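Local coordinates for aldehyde dehydrogenase (Burkholderia cenocepacia, PDB 4O6R), which probably oxidises aldehydes to carboxylic acids with NAD(P)+ as cofactor, as its family does, and binds AMP in the crystal, at residues N86-A91 with D104-D109. Residues are numbered along the deposited sequence; the frame is centred on the assembly and turned at random.
Sequences NTEALA and DSRALD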
ATOM      1  N   ASN A  86     -15.308 -10.860  30.378  1.00 14.22           N
ATOM      2  CA  ASN A  86     -14.619 -11.150  31.626  1.00 14.19           C
ATOM      3  C   ASN A  86     -13.893  -9.945  32.206  1.00 13.69           C
ATOM      4  O   ASN A  86     -12.947 -10.110  32.977  1.00 13.52           O
ATOM      5  CB  ASN A  86     -13.624 -12.291  31.396  1.00 13.97           C
ATOM      6  CG  ASN A  86     -14.312 -13.631  31.248  1.00 14.74           C
ATOM      7  OD1 ASN A  86     -14.704 -14.234  32.248  1.00 15.87           O
ATOM      8  ND2 ASN A  86     -14.522 -14.081  30.018  1.00 14.43           N
ATOM      9  N   THR A  87     -14.356  -8.740  31.874  1.00 13.63           N
ATOM     10  CA  THR A  87     -13.656  -7.503  32.241  1.00 13.10           C
ATOM     11  C   THR A  87     -13.350  -7.445  33.720  1.00 13.23           C
ATOM     12  O   THR A  87     -12.185  -7.297  34.104  1.00 12.67           O
ATOM     13  CB  THR A  87     -14.442  -6.251  31.816  1.00 13.43           C
ATOM     14  OG1 THR A  87     -14.463  -6.167  30.401  1.00 13.27           O
ATOM     15  CG2 THR A  87     -13.816  -4.954  32.361  1.00 13.35           C
ATOM     16  N   GLU A  88     -14.366  -7.585  34.565  1.00 13.88           N
ATOM     17  CA  GLU A  88     -14.155  -7.383  36.002  1.00 14.26           C
ATOM     18  C   GLU A  88     -13.189  -8.417  36.611  1.00 13.91           C
ATOM     19  O   GLU A  88     -12.276  -8.040  37.345  1.00 13.58           O
ATOM     20  CB  GLU A  88     -15.485  -7.350  36.772  1.00 15.43           C
ATOM     21  CG  GLU A  88     -15.322  -7.147  38.275  1.00 16.04           C
ATOM     22  CD  GLU A  88     -14.700  -5.805  38.666  1.00 16.02           C
ATOM     23  OE1 GLU A  88     -14.493  -4.914  37.800  1.00 15.62           O
ATOM     24  OE2 GLU A  88     -14.425  -5.622  39.884  1.00 16.57           O
ATOM     25  N   ALA A  89     -13.353  -9.700  36.286  1.00 13.80           N
ATOM     26  CA  ALA A  89     -12.448 -10.705  36.809  1.00 13.62           C
ATOM     27  C   ALA A  89     -11.000 -10.531  36.291  1.00 12.93           C
ATOM     28  O   ALA A  89     -10.056 -10.728  37.052  1.00 12.68           O
ATOM     29  CB  ALA A  89     -12.964 -12.112  36.538  1.00 13.94           C
ATOM     30  N   LEU A  90     -10.824 -10.152  35.018  1.00 12.61           N
ATOM     31  CA  LEU A  90      -9.493  -9.897  34.490  1.00 12.16           C
ATOM     32  C   LEU A  90      -8.861  -8.672  35.163  1.00 12.05           C
ATOM     33  O   LEU A  90      -7.695  -8.687  35.502  1.00 11.78           O
ATOM     34  CB  LEU A  90      -9.492  -9.705  32.966  1.00 11.99           C
ATOM     35  CG  LEU A  90      -9.532 -10.968  32.106  1.00 12.06           C
ATOM     36  CD1 LEU A  90      -9.777 -10.653  30.664  1.00 11.88           C
ATOM     37  CD2 LEU A  90      -8.234 -11.737  32.211  1.00 11.91           C
ATOM     38  N   ALA A  91      -9.662  -7.632  35.354  1.00 12.39           N
ATOM     39  CA  ALA A  91      -9.198  -6.421  35.993  1.00 12.50           C
ATOM     40  C   ALA A  91      -8.760  -6.703  37.440  1.00 12.75           C
ATOM     41  O   ALA A  91      -7.702  -6.238  37.870  1.00 12.37           O
ATOM     42  CB  ALA A  91     -10.284  -5.358  35.962  1.00 12.96           C
ATOM     43  N   ASP A 104      -7.715   1.563  36.881  1.00 13.47           N
ATOM     44  CA  ASP A 104      -6.867   1.539  35.676  1.00 13.54           C
ATOM     45  C   ASP A 104      -6.971   0.185  34.957  1.00 12.77           C
ATOM     46  O   ASP A 104      -6.996   0.119  33.712  1.00 12.25           O
ATOM     47  CB  ASP A 104      -5.370   1.728  36.001  1.00 14.08           C
ATOM     48  CG  ASP A 104      -4.998   3.140  36.429  1.00 15.38           C
ATOM     49  OD1 ASP A 104      -5.749   4.105  36.196  1.00 15.88           O
ATOM     50  OD2 ASP A 104      -3.873   3.268  37.008  1.00 17.46           O
ATOM     51  N   SER A 105      -7.016  -0.907  35.712  1.00 12.40           N
ATOM     52  CA  SER A 105      -7.160  -2.195  35.061  1.00 12.21           C
ATOM     53  C   SER A 105      -8.540  -2.298  34.409  1.00 12.30           C
ATOM     54  O   SER A 105      -8.652  -2.868  33.352  1.00 12.32           O
ATOM     55  CB  SER A 105      -6.855  -3.367  35.980  1.00 12.10           C
ATOM     56  OG  SER A 105      -7.671  -3.329  37.106  1.00 13.07           O
ATOM     57  N   ARG A 106      -9.569  -1.711  35.013  1.00 12.79           N
ATOM     58  CA  ARG A 106     -10.894  -1.656  34.393  1.00 13.16           C
ATOM     59  C   ARG A 106     -10.955  -0.728  33.160  1.00 13.25           C
ATOM     60  O   ARG A 106     -11.524  -1.111  32.143  1.00 13.34           O
ATOM     61  CB  ARG A 106     -11.960  -1.194  35.396  1.00 13.77           C
ATOM     62  CG  ARG A 106     -12.328  -2.178  36.480  1.00 13.86           C
ATOM     63  CD  ARG A 106     -13.060  -1.436  37.589  1.00 14.48           C
ATOM     64  NE  ARG A 106     -13.603  -2.335  38.582  1.00 14.70           N
ATOM     65  CZ  ARG A 106     -14.098  -1.954  39.750  1.00 15.37           C
ATOM     66  NH1 ARG A 106     -14.067  -0.678  40.107  1.00 15.64           N
ATOM     67  NH2 ARG A 106     -14.594  -2.855  40.588  1.00 15.70           N
ATOM     68  N   ALA A 107     -10.403   0.485  33.252  1.00 13.29           N
ATOM     69  CA  ALA A 107     -10.601   1.505  32.220  1.00 13.53           C
ATOM     70  C   ALA A 107      -9.553   1.440  31.119  1.00 13.30           C
ATOM     71  O   ALA A 107      -9.799   1.903  30.011  1.00 13.18           O
ATOM     72  CB  ALA A 107     -10.604   2.906  32.827  1.00 14.05           C
ATOM     73  N   LEU A 108      -8.406   0.853  31.424  1.00 13.01           N
ATOM     74  CA  LEU A 108      -7.287   0.886  30.527  1.00 12.90           C
ATOM     75  C   LEU A 108      -6.751  -0.505  30.189  1.00 12.72           C
ATOM     76  O   LEU A 108      -6.778  -0.877  29.008  1.00 12.40           O
ATOM     77  CB  LEU A 108      -6.177   1.806  31.077  1.00 13.18           C
ATOM     78  CG  LEU A 108      -6.526   3.306  31.167  1.00 13.84           C
ATOM     79  CD1 LEU A 108      -5.556   4.059  32.061  1.00 14.05           C
ATOM     80  CD2 LEU A 108      -6.582   3.948  29.783  1.00 14.03           C
ATOM     81  N   ASP A 109      -6.266  -1.273  31.174  1.00 12.89           N
ATOM     82  CA  ASP A 109      -5.634  -2.566  30.893  1.00 12.65           C
ATOM     83  C   ASP A 109      -6.565  -3.514  30.092  1.00 12.13           C
ATOM     84  O   ASP A 109      -6.182  -4.041  29.020  1.00 11.39           O
ATOM     85  CB  ASP A 109      -5.145  -3.290  32.156  1.00 13.54           C
ATOM     86  CG  ASP A 109      -4.005  -2.563  32.906  1.00 14.70           C
ATOM     87  OD1 ASP A 109      -3.134  -1.913  32.270  1.00 16.41           O
ATOM     88  OD2 ASP A 109      -3.970  -2.677  34.161  1.00 15.81           O
TER
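Glu88 and Arg106 form a two-point salt bridge between helix 87-98 and helix 102-123. Arg106 presents its guanidinium side-on: NE meets OE1 of Glu88 at 2.8 Å, through that oxygen's syn lone pair, and NH2 of Arg106 meets OE2 of Glu88 at 2.9 Å. The second bond is nearly straight (N-H...O 175°), the first more bent (152°). OE2 lies in the guanidinium plane but is met from outside its own carboxylate plane, on the syn side, whereas OE1 sits slightly off the guanidinium plane. An extended Arg106 chain reaches a Glu88 chain bent at chi2, and OE2 is also hydrogen-bonded by Gln92.

Nonpolar contact is made by Ala91, whose CB points toward the other helix, 3.8 Å from CG of Arg106, and also touches Ile102 and Val110.

The Ser105 hydroxyl has both Ala91 O, 3.0 Å from its OG, and Ser95 OG within reach; Ser95 is the stronger partner, leaving the bond to Ala91 O undecided.

The axes of 87-91 and 104-109 approach to 8.8 Å, and CA atoms of Ala91 and Ser105 to 4.8 Å, consistent with these small residues allowing the approach, away from the AMP site. Chemically, paired charges join the more exposed margin, while buried methyl and hydroxyl groups make the tight crossing.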